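Aln2 (Streptomyces sp. CM020, PDB 6P7L) is a noncanonical SnoaL-like member of the NTF2-like superfamily that probably takes part in biosynthesis of the polyketide antibiotic alnumycin. Local coordinates at residues F59-G73 with R153-V165. Residues are numbered along the deposited sequence; the frame is centred on the assembly and turned at random.
Sequences FAATFVAGAEFRLAG and RSRSRVIERDDLV
Phe-69 and Arg-157 are paired on two parallel strands, and their side chains run alongside each other, the aliphatic part of the arginine lying over one ring face. Arg-157 CG sits 4.2 Å from the Phe-69 ring centroid, a CH-pi contact. With CG anti to the backbone N (chi1 174°), the arginine follows the ring outward before its bend at chi3 brings the guanidinium in front of two more phenylalanines: Phe-63 CZ abuts its face, and Phe-59 meets it edge to edge. A long side chain suits this place, greasy along its stem and polar at its end, where Asp-143 and Gln-47 hold the buried charge and NH1 hydrogen-bonds a glycerol, probably from crystallisation, which may mark a pocket.

Small Ser-154 fits beneath the bulky Phe-63, its CB 3.6 Å from the ring centroid, while its hydroxyl turns to Gln-47. Farther along, Ile-159 CD1 packs against Phe-69 CE1, 3.6 Å away. Ala-72 CB, a low bump, rests in the angle between Arg-161 CB (3.7 Å) and Leu-164 CD1 (3.9 Å), and one water joins Ala-72 O to Arg-161 N.

At the other end two bends, at chi2 and chi3, bring the Arg-153 guanidinium back over the turn. Val-64 CG1 lies over the centre of one of its faces, and NH2 reaches Phe-63 O from above the carbonyl plane at 3.0 Å. Gly-66 supplies the positive phi of the type II turn that carries the chain from strand 63-64 into 67-70.

Strand 67-70 runs parallel to 151-161 and antiparallel to 76-78. The three phenylalanines reach Ile-83 of helix 80-90, and helix 34-52 packs against Phe-59, Ser-154 and Arg-157, consistent with an NTF2-like cone.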
ATOM      1  N   PHE A  59      17.689   3.470 -11.554  1.00 15.43           N
ATOM      2  CA  PHE A  59      17.174   2.244 -10.953  1.00 14.12           C
ATOM      3  C   PHE A  59      18.289   1.219 -10.768  1.00 17.83           C
ATOM      4  O   PHE A  59      18.475   0.658  -9.681  1.00 13.88           O
ATOM      5  CB  PHE A  59      16.066   1.675 -11.828  1.00 15.47           C
ATOM      6  CG  PHE A  59      15.661   0.274 -11.461  1.00 13.20           C
ATOM      7  CD1 PHE A  59      14.885   0.029 -10.326  1.00 11.75           C
ATOM      8  CD2 PHE A  59      16.074  -0.795 -12.230  1.00 20.24           C
ATOM      9  CE1 PHE A  59      14.527  -1.230 -10.006  1.00 12.02           C
ATOM     10  CE2 PHE A  59      15.709  -2.074 -11.894  1.00 19.51           C
ATOM     11  CZ  PHE A  59      14.944  -2.304 -10.791  1.00 16.61           C
ATOM     12  N   ALA A  60      19.059   0.980 -11.825  1.00 15.76           N
ATOM     13  CA  ALA A  60      20.105  -0.031 -11.750  1.00 15.92           C
ATOM     14  C   ALA A  60      21.218   0.382 -10.791  1.00 13.41           C
ATOM     15  O   ALA A  60      21.867  -0.471 -10.178  1.00 17.04           O
ATOM     16  CB  ALA A  60      20.684  -0.291 -13.141  1.00 16.96           C
ATOM     17  N   ALA A  61      21.462   1.676 -10.646  1.00 16.65           N
ATOM     18  CA  ALA A  61      22.520   2.148  -9.753  1.00 15.43           C
ATOM     19  C   ALA A  61      22.210   1.865  -8.293  1.00 16.52           C
ATOM     20  O   ALA A  61      23.114   1.949  -7.442  1.00 19.07           O
ATOM     21  CB  ALA A  61      22.732   3.655  -9.962  1.00 17.72           C
ATOM     22  N   THR A  62      20.957   1.538  -7.980  1.00 12.76           N
ATOM     23  CA  THR A  62      20.644   1.162  -6.614  1.00 11.02           C
ATOM     24  C   THR A  62      21.102  -0.254  -6.291  1.00 14.20           C
ATOM     25  O   THR A  62      21.086  -0.638  -5.109  1.00 16.44           O
ATOM     26  CB  THR A  62      19.138   1.253  -6.304  1.00 15.11           C
ATOM     27  OG1 THR A  62      18.402   0.244  -7.017  1.00 14.82           O
ATOM     28  CG2 THR A  62      18.576   2.648  -6.577  1.00 17.79           C
ATOM     29  N   PHE A  63      21.541  -1.021  -7.303  1.00 15.79           N
ATOM     30  CA  PHE A  63      22.027  -2.380  -7.095  1.00 14.08           C
ATOM     31  C   PHE A  63      23.545  -2.381  -6.932  1.00 17.14           C
ATOM     32  O   PHE A  63      24.254  -1.562  -7.518  1.00 17.65           O
ATOM     33  CB  PHE A  63      21.639  -3.297  -8.278  1.00 13.28           C
ATOM     34  CG  PHE A  63      20.191  -3.665  -8.300  1.00 13.26           C
ATOM     35  CD1 PHE A  63      19.241  -2.761  -8.761  1.00 16.64           C
ATOM     36  CD2 PHE A  63      19.770  -4.909  -7.870  1.00 14.77           C
ATOM     37  CE1 PHE A  63      17.909  -3.082  -8.744  1.00 16.97           C
ATOM     38  CE2 PHE A  63      18.415  -5.229  -7.864  1.00 16.01           C
ATOM     39  CZ  PHE A  63      17.510  -4.301  -8.284  1.00 14.43           C
ATOM     40  N   VAL A  64      24.047  -3.299  -6.098  1.00 15.14           N
ATOM     41  CA  VAL A  64      25.491  -3.436  -5.915  1.00 15.89           C
ATOM     42  C   VAL A  64      26.114  -4.256  -7.039  1.00 18.68           C
ATOM     43  O   VAL A  64      25.448  -4.973  -7.781  1.00 18.41           O
ATOM     44  CB  VAL A  64      25.830  -4.044  -4.543  1.00 20.05           C
ATOM     45  CG1 VAL A  64      25.251  -3.188  -3.446  1.00 28.15           C
ATOM     46  CG2 VAL A  64      25.373  -5.493  -4.466  1.00 17.00           C
ATOM     47  N   ALA A  65      27.439  -4.156  -7.145  1.00 19.26           N
ATOM     48  CA  ALA A  65      28.167  -4.991  -8.089  1.00 22.42           C
ATOM     49  C   ALA A  65      27.860  -6.463  -7.813  1.00 25.81           C
ATOM     50  O   ALA A  65      27.776  -6.891  -6.661  1.00 23.43           O
ATOM     51  CB  ALA A  65      29.667  -4.749  -7.986  1.00 28.06           C
ATOM     52  N   GLY A  66      27.673  -7.235  -8.872  1.00 24.76           N
ATOM     53  CA  GLY A  66      27.338  -8.642  -8.703  1.00 23.40           C
ATOM     54  C   GLY A  66      25.958  -8.948  -8.152  1.00 27.92           C
ATOM     55  O   GLY A  66      25.679 -10.119  -7.870  1.00 21.31           O
ATOM     56  N   ALA A  67      25.070  -7.956  -8.043  1.00 20.40           N
ATOM     57  CA  ALA A  67      23.702  -8.213  -7.581  1.00 17.74           C
ATOM     58  C   ALA A  67      23.017  -9.227  -8.494  1.00 21.07           C
ATOM     59  O   ALA A  67      23.277  -9.293  -9.693  1.00 21.53           O
ATOM     60  CB  ALA A  67      22.888  -6.927  -7.548  1.00 15.78           C
ATOM     61  N   GLU A  68      22.181 -10.069  -7.909  1.00 17.77           N
ATOM     62  CA  GLU A  68      21.470 -11.098  -8.660  1.00 19.95           C
ATOM     63  C   GLU A  68      20.000 -10.724  -8.732  1.00 20.37           C
ATOM     64  O   GLU A  68      19.376 -10.454  -7.699  1.00 24.56           O
ATOM     65  CB  GLU A  68      21.619 -12.469  -8.010  1.00 23.94           C
ATOM     66  CG  GLU A  68      22.691 -13.349  -8.617  1.00 51.47           C
ATOM     67  CD  GLU A  68      23.041 -14.530  -7.727  1.00 80.57           C
ATOM     68  OE1 GLU A  68      24.246 -14.813  -7.561  1.00 85.78           O
ATOM     69  OE2 GLU A  68      22.111 -15.173  -7.195  1.00 79.84           O
ATOM     70  N   PHE A  69      19.459 -10.688  -9.951  1.00 16.53           N
ATOM     71  CA  PHE A  69      18.063 -10.352 -10.196  1.00 19.50           C
ATOM     72  C   PHE A  69      17.437 -11.553 -10.880  1.00 21.71           C
ATOM     73  O   PHE A  69      17.697 -11.789 -12.068  1.00 19.27           O
ATOM     74  CB  PHE A  69      17.949  -9.095 -11.065  1.00 21.98           C
ATOM     75  CG  PHE A  69      16.591  -8.470 -11.059  1.00 19.42           C
ATOM     76  CD1 PHE A  69      15.489  -9.164 -11.511  1.00 39.39           C
ATOM     77  CD2 PHE A  69      16.412  -7.163 -10.618  1.00 26.37           C
ATOM     78  CE1 PHE A  69      14.229  -8.581 -11.505  1.00 36.69           C
ATOM     79  CE2 PHE A  69      15.158  -6.594 -10.629  1.00 18.44           C
ATOM     80  CZ  PHE A  69      14.076  -7.291 -11.056  1.00 19.38           C
ATOM     81  N   ARG A  70      16.566 -12.263 -10.164  1.00 18.81           N
ATOM     82  CA  ARG A  70      15.975 -13.500 -10.658  1.00 20.83           C
ATOM     83  C   ARG A  70      14.544 -13.216 -11.079  1.00 21.49           C
ATOM     84  O   ARG A  70      13.657 -12.998 -10.235  1.00 22.39           O
ATOM     85  CB  ARG A  70      16.042 -14.611  -9.609  1.00 23.44           C
ATOM     86  CG  ARG A  70      15.766 -15.962 -10.193  1.00 75.10           C
ATOM     87  CD  ARG A  70      16.137 -16.904  -9.247  1.00116.57           C
ATOM     88  NE  ARG A  70      17.578 -16.941  -8.899  1.00129.19           N
ATOM     89  CZ  ARG A  70      18.478 -17.800  -9.400  1.00118.78           C
ATOM     90  NH1 ARG A  70      18.123 -18.715 -10.301  1.00104.14           N
ATOM     91  NH2 ARG A  70      19.741 -17.742  -8.996  1.00117.36           N
ATOM     92  N   LEU A  71      14.323 -13.361 -12.382  1.00 28.49           N
ATOM     93  CA  LEU A  71      13.091 -13.074 -13.069  1.00 57.41           C
ATOM     94  C   LEU A  71      12.099 -14.189 -12.801  1.00 41.84           C
ATOM     95  O   LEU A  71      12.467 -15.327 -12.459  1.00 33.81           O
ATOM     96  CB  LEU A  71      13.357 -12.950 -14.577  1.00 73.22           C
ATOM     97  CG  LEU A  71      14.200 -11.778 -15.095  1.00 53.78           C
ATOM     98  CD1 LEU A  71      14.551 -11.948 -16.577  1.00 48.34           C
ATOM     99  CD2 LEU A  71      13.465 -10.478 -14.894  1.00 62.46           C
ATOM    100  N   ALA A  72      10.834 -13.866 -13.048  1.00 28.22           N
ATOM    101  CA  ALA A  72       9.773 -14.833 -12.779  1.00 31.32           C
ATOM    102  C   ALA A  72      10.023 -16.164 -13.490  1.00 77.38           C
ATOM    103  O   ALA A  72       9.748 -17.241 -12.943  1.00 40.19           O
ATOM    104  CB  ALA A  72       8.426 -14.240 -13.183  1.00 48.90           C
ATOM    105  N   GLY A  73      10.557 -16.118 -14.694  1.00 96.20           N
ATOM    106  CA  GLY A  73      10.729 -17.315 -15.487  1.00 83.96           C
ATOM    107  C   GLY A  73      11.966 -18.137 -15.221  1.00 54.58           C
ATOM    108  O   GLY A  73      12.123 -19.222 -15.793  1.00 49.00           O
ATOM    109  N   ARG A 153      21.347  -0.550  -0.494  1.00 17.56           N
ATOM    110  CA  ARG A 153      21.438  -0.957  -1.889  1.00 18.54           C
ATOM    111  C   ARG A 153      20.824  -2.345  -2.031  1.00 19.96           C
ATOM    112  O   ARG A 153      20.849  -3.149  -1.094  1.00 16.28           O
ATOM    113  CB  ARG A 153      22.898  -0.999  -2.360  1.00 19.45           C
ATOM    114  CG  ARG A 153      23.664   0.297  -2.116  1.00 21.14           C
ATOM    115  CD  ARG A 153      23.435   1.325  -3.242  1.00 22.90           C
ATOM    116  NE  ARG A 153      24.038   0.865  -4.489  1.00 23.90           N
ATOM    117  CZ  ARG A 153      25.330   0.914  -4.777  1.00 24.65           C
ATOM    118  NH1 ARG A 153      26.188   1.429  -3.915  1.00 21.15           N
ATOM    119  NH2 ARG A 153      25.772   0.438  -5.938  1.00 21.40           N
ATOM    120  N   SER A 154      20.308  -2.637  -3.214  1.00 15.94           N
ATOM    121  CA  SER A 154      19.775  -3.964  -3.511  1.00 14.26           C
ATOM    122  C   SER A 154      20.914  -4.932  -3.828  1.00 19.74           C
ATOM    123  O   SER A 154      21.797  -4.616  -4.636  1.00 19.16           O
ATOM    124  CB  SER A 154      18.805  -3.885  -4.679  1.00 17.58           C
ATOM    125  OG  SER A 154      17.485  -3.559  -4.276  1.00 17.96           O
ATOM    126  N   ARG A 155      20.910  -6.093  -3.167  1.00 15.62           N
ATOM    127  CA  ARG A 155      21.860  -7.174  -3.449  1.00 17.60           C
ATOM    128  C   ARG A 155      21.250  -8.333  -4.219  1.00 17.57           C
ATOM    129  O   ARG A 155      21.902  -8.909  -5.099  1.00 24.03           O
ATOM    130  CB  ARG A 155      22.473  -7.698  -2.150  1.00 19.74           C
ATOM    131  CG  ARG A 155      23.448  -8.848  -2.364  1.00 41.73           C
ATOM    132  CD  ARG A 155      24.203  -9.199  -1.069  1.00 82.76           C
ATOM    133  NE  ARG A 155      23.567 -10.294  -0.336  1.00 93.09           N
ATOM    134  CZ  ARG A 155      23.954 -10.724   0.859  1.00101.31           C
ATOM    135  NH1 ARG A 155      24.980 -10.153   1.469  1.00108.80           N
ATOM    136  NH2 ARG A 155      23.309 -11.724   1.447  1.00105.84           N
ATOM    137  N   SER A 156      20.000  -8.672  -3.920  1.00 16.22           N
ATOM    138  CA  SER A 156      19.312  -9.811  -4.502  1.00 17.48           C
ATOM    139  C   SER A 156      17.862  -9.413  -4.667  1.00 19.00           C
ATOM    140  O   SER A 156      17.325  -8.706  -3.817  1.00 18.50           O
ATOM    141  CB  SER A 156      19.400 -11.064  -3.543  1.00 23.41           C
ATOM    142  OG  SER A 156      18.470 -12.081  -3.885  1.00 81.55           O
ATOM    143  N   ARG A 157      17.234  -9.818  -5.768  1.00 13.56           N
ATOM    144  CA  ARG A 157      15.792  -9.677  -5.927  1.00 14.67           C
ATOM    145  C   ARG A 157      15.309 -10.963  -6.597  1.00 14.77           C
ATOM    146  O   ARG A 157      15.859 -11.356  -7.634  1.00 16.39           O
ATOM    147  CB  ARG A 157      15.427  -8.455  -6.768  1.00 16.71           C
ATOM    148  CG  ARG A 157      13.946  -8.358  -7.089  1.00 13.84           C
ATOM    149  CD  ARG A 157      13.460  -6.956  -7.411  1.00 13.67           C
ATOM    150  NE  ARG A 157      13.604  -6.127  -6.240  1.00 14.84           N
ATOM    151  CZ  ARG A 157      13.691  -4.796  -6.228  1.00 17.27           C
ATOM    152  NH1 ARG A 157      13.591  -4.096  -7.359  1.00 15.39           N
ATOM    153  NH2 ARG A 157      13.882  -4.180  -5.062  1.00 17.77           N
ATOM    154  N   VAL A 158      14.299 -11.611  -6.019  1.00 12.49           N
ATOM    155  CA  VAL A 158      13.709 -12.828  -6.603  1.00 12.71           C
ATOM    156  C   VAL A 158      12.206 -12.606  -6.724  1.00 17.52           C
ATOM    157  O   VAL A 158      11.535 -12.354  -5.720  1.00 16.31           O
ATOM    158  CB  VAL A 158      13.997 -14.068  -5.741  1.00 19.76           C
ATOM    159  CG1 VAL A 158      13.321 -15.323  -6.328  1.00 27.90           C
ATOM    160  CG2 VAL A 158      15.507 -14.293  -5.582  1.00 24.12           C
ATOM    161  N   ILE A 159      11.678 -12.698  -7.934  1.00 15.62           N
ATOM    162  CA  ILE A 159      10.266 -12.444  -8.215  1.00 19.75           C
ATOM    163  C   ILE A 159       9.588 -13.774  -8.528  1.00 15.45           C
ATOM    164  O   ILE A 159      10.040 -14.502  -9.418  1.00 18.40           O
ATOM    165  CB  ILE A 159      10.112 -11.472  -9.396  1.00 21.90           C
ATOM    166  CG1 ILE A 159      10.704 -10.108  -9.012  1.00 24.00           C
ATOM    167  CG2 ILE A 159       8.666 -11.347  -9.801  1.00 22.01           C
ATOM    168  CD1 ILE A 159      10.944  -9.207 -10.179  1.00 49.39           C
ATOM    169  N   GLU A 160       8.522 -14.104  -7.795  1.00 15.32           N
ATOM    170  CA  GLU A 160       7.687 -15.265  -8.102  1.00 19.25           C
ATOM    171  C   GLU A 160       6.356 -14.718  -8.602  1.00 14.98           C
ATOM    172  O   GLU A 160       5.670 -13.998  -7.863  1.00 15.73           O
ATOM    173  CB  GLU A 160       7.492 -16.162  -6.873  1.00 22.09           C
ATOM    174  CG  GLU A 160       8.775 -16.892  -6.473  1.00 74.41           C
ATOM    175  CD  GLU A 160       8.577 -17.858  -5.331  1.00116.62           C
ATOM    176  OE1 GLU A 160       7.414 -18.203  -5.036  1.00140.03           O
ATOM    177  OE2 GLU A 160       9.587 -18.280  -4.732  1.00126.32           O
ATOM    178  N   ARG A 161       6.014 -15.003  -9.857  1.00 15.54           N
ATOM    179  CA  ARG A 161       4.788 -14.462 -10.427  1.00 12.71           C
ATOM    180  C   ARG A 161       3.622 -15.393 -10.146  1.00 15.38           C
ATOM    181  O   ARG A 161       3.713 -16.607 -10.388  1.00 16.50           O
ATOM    182  CB  ARG A 161       4.930 -14.223 -11.929  1.00 20.69           C
ATOM    183  CG  ARG A 161       4.304 -12.878 -12.292  1.00 35.85           C
ATOM    184  CD  ARG A 161       4.686 -12.436 -13.647  1.00 37.17           C
ATOM    185  NE  ARG A 161       3.886 -13.143 -14.632  1.00 30.28           N
ATOM    186  CZ  ARG A 161       4.171 -13.204 -15.922  1.00 41.10           C
ATOM    187  NH1 ARG A 161       5.252 -12.600 -16.392  1.00 39.98           N
ATOM    188  NH2 ARG A 161       3.369 -13.868 -16.734  1.00 33.32           N
ATOM    189  N   ASP A 162       2.534 -14.828  -9.609  1.00 13.28           N
ATOM    190  CA  ASP A 162       1.471 -15.677  -9.091  1.00 16.03           C
ATOM    191  C   ASP A 162       0.787 -16.459 -10.195  1.00 18.69           C
ATOM    192  O   ASP A 162       0.319 -17.572  -9.941  1.00 15.82           O
ATOM    193  CB  ASP A 162       0.455 -14.833  -8.329  1.00 15.13           C
ATOM    194  CG  ASP A 162       0.942 -14.436  -6.925  1.00 15.74           C
ATOM    195  OD1 ASP A 162       1.644 -15.263  -6.296  1.00 16.38           O
ATOM    196  OD2 ASP A 162       0.565 -13.320  -6.439  1.00 16.12           O
ATOM    197  N   ASP A 163       0.695 -15.912 -11.420  1.00 16.39           N
ATOM    198  CA  ASP A 163       0.065 -16.698 -12.478  1.00 15.26           C
ATOM    199  C   ASP A 163       0.899 -17.944 -12.795  1.00 15.76           C
ATOM    200  O   ASP A 163       0.351 -19.026 -13.035  1.00 16.86           O
ATOM    201  CB  ASP A 163      -0.163 -15.859 -13.730  1.00 17.07           C
ATOM    202  CG  ASP A 163       1.099 -15.275 -14.298  1.00 24.08           C
ATOM    203  OD1 ASP A 163       1.955 -14.798 -13.528  1.00 21.16           O
ATOM    204  OD2 ASP A 163       1.200 -15.302 -15.539  1.00 23.03           O
ATOM    205  N   LEU A 164       2.225 -17.807 -12.780  1.00 16.22           N
ATOM    206  CA  LEU A 164       3.108 -18.938 -13.036  1.00 17.12           C
ATOM    207  C   LEU A 164       3.012 -19.966 -11.921  1.00 16.26           C
ATOM    208  O   LEU A 164       3.023 -21.177 -12.189  1.00 21.68           O
ATOM    209  CB  LEU A 164       4.542 -18.440 -13.209  1.00 17.58           C
ATOM    210  CG  LEU A 164       4.793 -17.607 -14.470  1.00 22.81           C
ATOM    211  CD1 LEU A 164       6.277 -17.187 -14.574  1.00 29.54           C
ATOM    212  CD2 LEU A 164       4.364 -18.337 -15.729  1.00 28.92           C
ATOM    213  N   VAL A 165       2.880 -19.500 -10.671  1.00 22.46           N
ATOM    214  CA  VAL A 165       2.687 -20.401  -9.531  1.00 23.97           C
ATOM    215  C   VAL A 165       1.398 -21.181  -9.692  1.00 20.68           C
ATOM    216  O   VAL A 165       1.367 -22.414  -9.523  1.00 19.70           O
ATOM    217  CB  VAL A 165       2.674 -19.603  -8.210  1.00 23.92           C
ATOM    218  CG1 VAL A 165       2.220 -20.506  -7.030  1.00 33.38           C
ATOM    219  CG2 VAL A 165       4.016 -19.012  -7.950  1.00 24.33           C
TER
HETATM  220  O   HOH W   1       7.562 -17.084 -11.118  1.00 21.53           O